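Local coordinates for putative hyaluronoglucosaminidase (Clostridium perfringens, PDB 6PWI), which probably acts as a family 84 glycoside hydrolase with hexosaminidase activity, seen here as a piece that includes the beta-N-acetylglucosaminidase domain of a longer secreted protein, at residues F206-Y211 / T247-I252. Numbering follows the deposited sequence.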
loop_
_atom_site.group_PDB
_atom_site.type_symbol
_atom_site.label_atom_id
_atom_site.label_comp_id
_atom_site.label_asym_id
_atom_site.label_seq_id
_atom_site.Cartn_x
_atom_site.Cartn_y
_atom_site.Cartn_z
ATOM N N PHE A 206 -2.897 -0.098 9.064
ATOM C CA PHE A 206 -1.718 0.758 9.002
ATOM C C PHE A 206 -2.100 2.217 8.736
ATOM O O PHE A 206 -1.284 3.006 8.263
ATOM C CB PHE A 206 -0.639 0.133 8.109
ATOM C CG PHE A 206 -0.316 -1.283 8.507
ATOM C CD1 PHE A 206 0.401 -1.552 9.666
ATOM C CD2 PHE A 206 -0.781 -2.353 7.752
ATOM C CE1 PHE A 206 0.660 -2.860 10.051
ATOM C CE2 PHE A 206 -0.527 -3.660 8.143
ATOM C CZ PHE A 206 0.193 -3.910 9.292
ATOM N N LYS A 207 -3.348 2.568 9.077
ATOM C CA LYS A 207 -3.810 3.948 9.153
ATOM C C LYS A 207 -3.982 4.564 7.763
ATOM O O LYS A 207 -3.961 5.786 7.624
ATOM C CB LYS A 207 -2.875 4.795 10.024
ATOM C CG LYS A 207 -2.655 4.282 11.441
ATOM C CD LYS A 207 -1.958 5.302 12.315
ATOM C CE LYS A 207 -1.865 4.902 13.771
ATOM N NZ LYS A 207 -0.899 3.800 13.977
ATOM N N MET A 208 -4.166 3.723 6.738
ATOM C CA MET A 208 -4.524 4.210 5.415
ATOM C C MET A 208 -5.962 4.727 5.445
ATOM O O MET A 208 -6.771 4.253 6.240
ATOM C CB MET A 208 -4.383 3.108 4.360
ATOM C CG MET A 208 -2.939 2.853 3.977
ATOM S SD MET A 208 -2.753 1.691 2.603
ATOM C CE MET A 208 -1.443 2.478 1.668
ATOM N N ASN A 209 -6.275 5.699 4.575
ATOM C CA ASN A 209 -7.583 6.332 4.625
ATOM C C ASN A 209 -8.271 6.326 3.258
ATOM O O ASN A 209 -9.360 6.876 3.131
ATOM C CB ASN A 209 -7.532 7.715 5.294
ATOM C CG ASN A 209 -6.690 8.762 4.582
ATOM O OD1 ASN A 209 -6.273 8.582 3.436
ATOM N ND2 ASN A 209 -6.455 9.885 5.245
ATOM N N SER A 210 -7.653 5.697 2.246
ATOM C CA SER A 210 -8.102 5.872 0.873
ATOM C C SER A 210 -7.989 4.581 0.075
ATOM O O SER A 210 -6.905 4.013 -0.043
ATOM C CB SER A 210 -7.312 6.955 0.192
ATOM O OG SER A 210 -7.578 8.215 0.782
ATOM N N TYR A 211 -9.116 4.149 -0.496
ATOM C CA TYR A 211 -9.098 3.203 -1.600
ATOM C C TYR A 211 -9.804 3.855 -2.781
ATOM O O TYR A 211 -11.017 4.027 -2.749
ATOM C CB TYR A 211 -9.745 1.868 -1.218
ATOM C CG TYR A 211 -10.127 0.990 -2.386
ATOM C CD1 TYR A 211 -9.318 0.884 -3.511
ATOM C CD2 TYR A 211 -11.293 0.238 -2.365
ATOM C CE1 TYR A 211 -9.666 0.077 -4.585
ATOM C CE2 TYR A 211 -11.658 -0.574 -3.431
ATOM C CZ TYR A 211 -10.840 -0.658 -4.543
ATOM O OH TYR A 211 -11.185 -1.459 -5.590
ATOM N N THR A 247 -13.189 0.035 8.424
ATOM C CA THR A 247 -11.733 0.024 8.479
ATOM C C THR A 247 -11.188 1.446 8.379
ATOM O O THR A 247 -10.032 1.695 8.723
ATOM C CB THR A 247 -11.142 -0.792 7.324
ATOM O OG1 THR A 247 -11.544 -0.161 6.104
ATOM C CG2 THR A 247 -11.535 -2.254 7.356
ATOM N N LYS A 248 -12.036 2.354 7.871
ATOM C CA LYS A 248 -11.768 3.777 7.689
ATOM C C LYS A 248 -10.780 4.000 6.547
ATOM O O LYS A 248 -10.333 5.119 6.308
ATOM C CB LYS A 248 -11.450 4.511 8.998
ATOM C CG LYS A 248 -12.668 5.121 9.670
ATOM C CD LYS A 248 -12.372 5.866 10.953
ATOM C CE LYS A 248 -13.621 6.151 11.761
ATOM N NZ LYS A 248 -14.640 6.883 10.968
ATOM N N ASN A 249 -10.473 2.910 5.842
ATOM C CA ASN A 249 -9.832 2.947 4.543
ATOM C C ASN A 249 -10.941 3.166 3.510
ATOM O O ASN A 249 -11.395 2.220 2.871
ATOM C CB ASN A 249 -9.035 1.649 4.353
ATOM C CG ASN A 249 -8.021 1.653 3.223
ATOM O OD1 ASN A 249 -6.945 1.085 3.371
ATOM N ND2 ASN A 249 -8.340 2.252 2.084
ATOM N N LYS A 250 -11.395 4.417 3.367
ATOM C CA LYS A 250 -12.661 4.718 2.708
ATOM C C LYS A 250 -12.635 4.277 1.249
ATOM O O LYS A 250 -11.607 4.366 0.582
ATOM C CB LYS A 250 -12.951 6.222 2.654
ATOM C CG LYS A 250 -12.864 6.987 3.966
ATOM C CD LYS A 250 -13.129 8.489 3.806
ATOM C CE LYS A 250 -12.149 9.226 2.908
ATOM N NZ LYS A 250 -10.794 9.361 3.508
ATOM N N PHE A 251 -13.807 3.847 0.767
ATOM C CA PHE A 251 -14.073 3.608 -0.638
ATOM C C PHE A 251 -14.328 4.947 -1.328
ATOM O O PHE A 251 -15.325 5.611 -1.041
ATOM C CB PHE A 251 -15.300 2.703 -0.757
ATOM C CG PHE A 251 -15.621 2.206 -2.144
ATOM C CD1 PHE A 251 -15.249 0.927 -2.545
ATOM C CD2 PHE A 251 -16.309 3.006 -3.046
ATOM C CE1 PHE A 251 -15.558 0.456 -3.813
ATOM C CE2 PHE A 251 -16.613 2.536 -4.316
ATOM C CZ PHE A 251 -16.242 1.261 -4.695
ATOM N N ILE A 252 -13.426 5.334 -2.240
ATOM C CA ILE A 252 -13.583 6.554 -3.016
ATOM C C ILE A 252 -13.970 6.197 -4.451
ATOM O O ILE A 252 -13.219 5.523 -5.162
ATOM C CB ILE A 252 -12.301 7.402 -2.957
ATOM C CG1 ILE A 252 -11.975 7.816 -1.517
ATOM C CG2 ILE A 252 -12.413 8.601 -3.889
ATOM C CD1 ILE A 252 -10.506 8.016 -1.251
HETATM O O HOH W 1 -7.645 3.335 8.728
#
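Y211 and F251 lie side by side and point the same way, their ring planes almost perpendicular at 89° and their centroids 5.7 Å apart. They meet obliquely, F251 CD1 4.0 Å from Y211 CE2. With CG set anti to the backbone N in both residues, the two rings leave the sheet together; the Y211 hydroxyl is hydrogen-bonded to E184, and the F251 ring also meets F213. Behind the rings the backbones pair in parallel: Y211 N donates to K250 O at 2.7 Å, and Y211 O accepts from I252 N at 2.8 Å. These are neighbouring strands 210-213 and 250-255 of the closed eight-stranded barrel of the catalytic domain, joined through helix 231-247 as a beta-alpha-beta unit of the TIM-barrel type. Across the sheet from the rings, K250 folds back through bends at its last two torsions, which bring NZ to 2.9 Å from N209 O, the donor tilted 28° from the carbonyl plane. The same oxygen takes a weak bond from K250 N, while Y325 offers the ammonium group a cation-pi partner. Beside it, I252 CD1 sits 3.6 Å from S210 OG, a hydroxyl that donates to N209 OD1 from above the amide's carbonyl plane. The N249 side chain reaches across to segment 206-211, OD1 against M208 CB at 3.4 Å and ND2 beside the S210 carbonyl group. Before the strands begin, a water donates to both M208 O and T247 O, linking the loop to the last turn of helix 231-247.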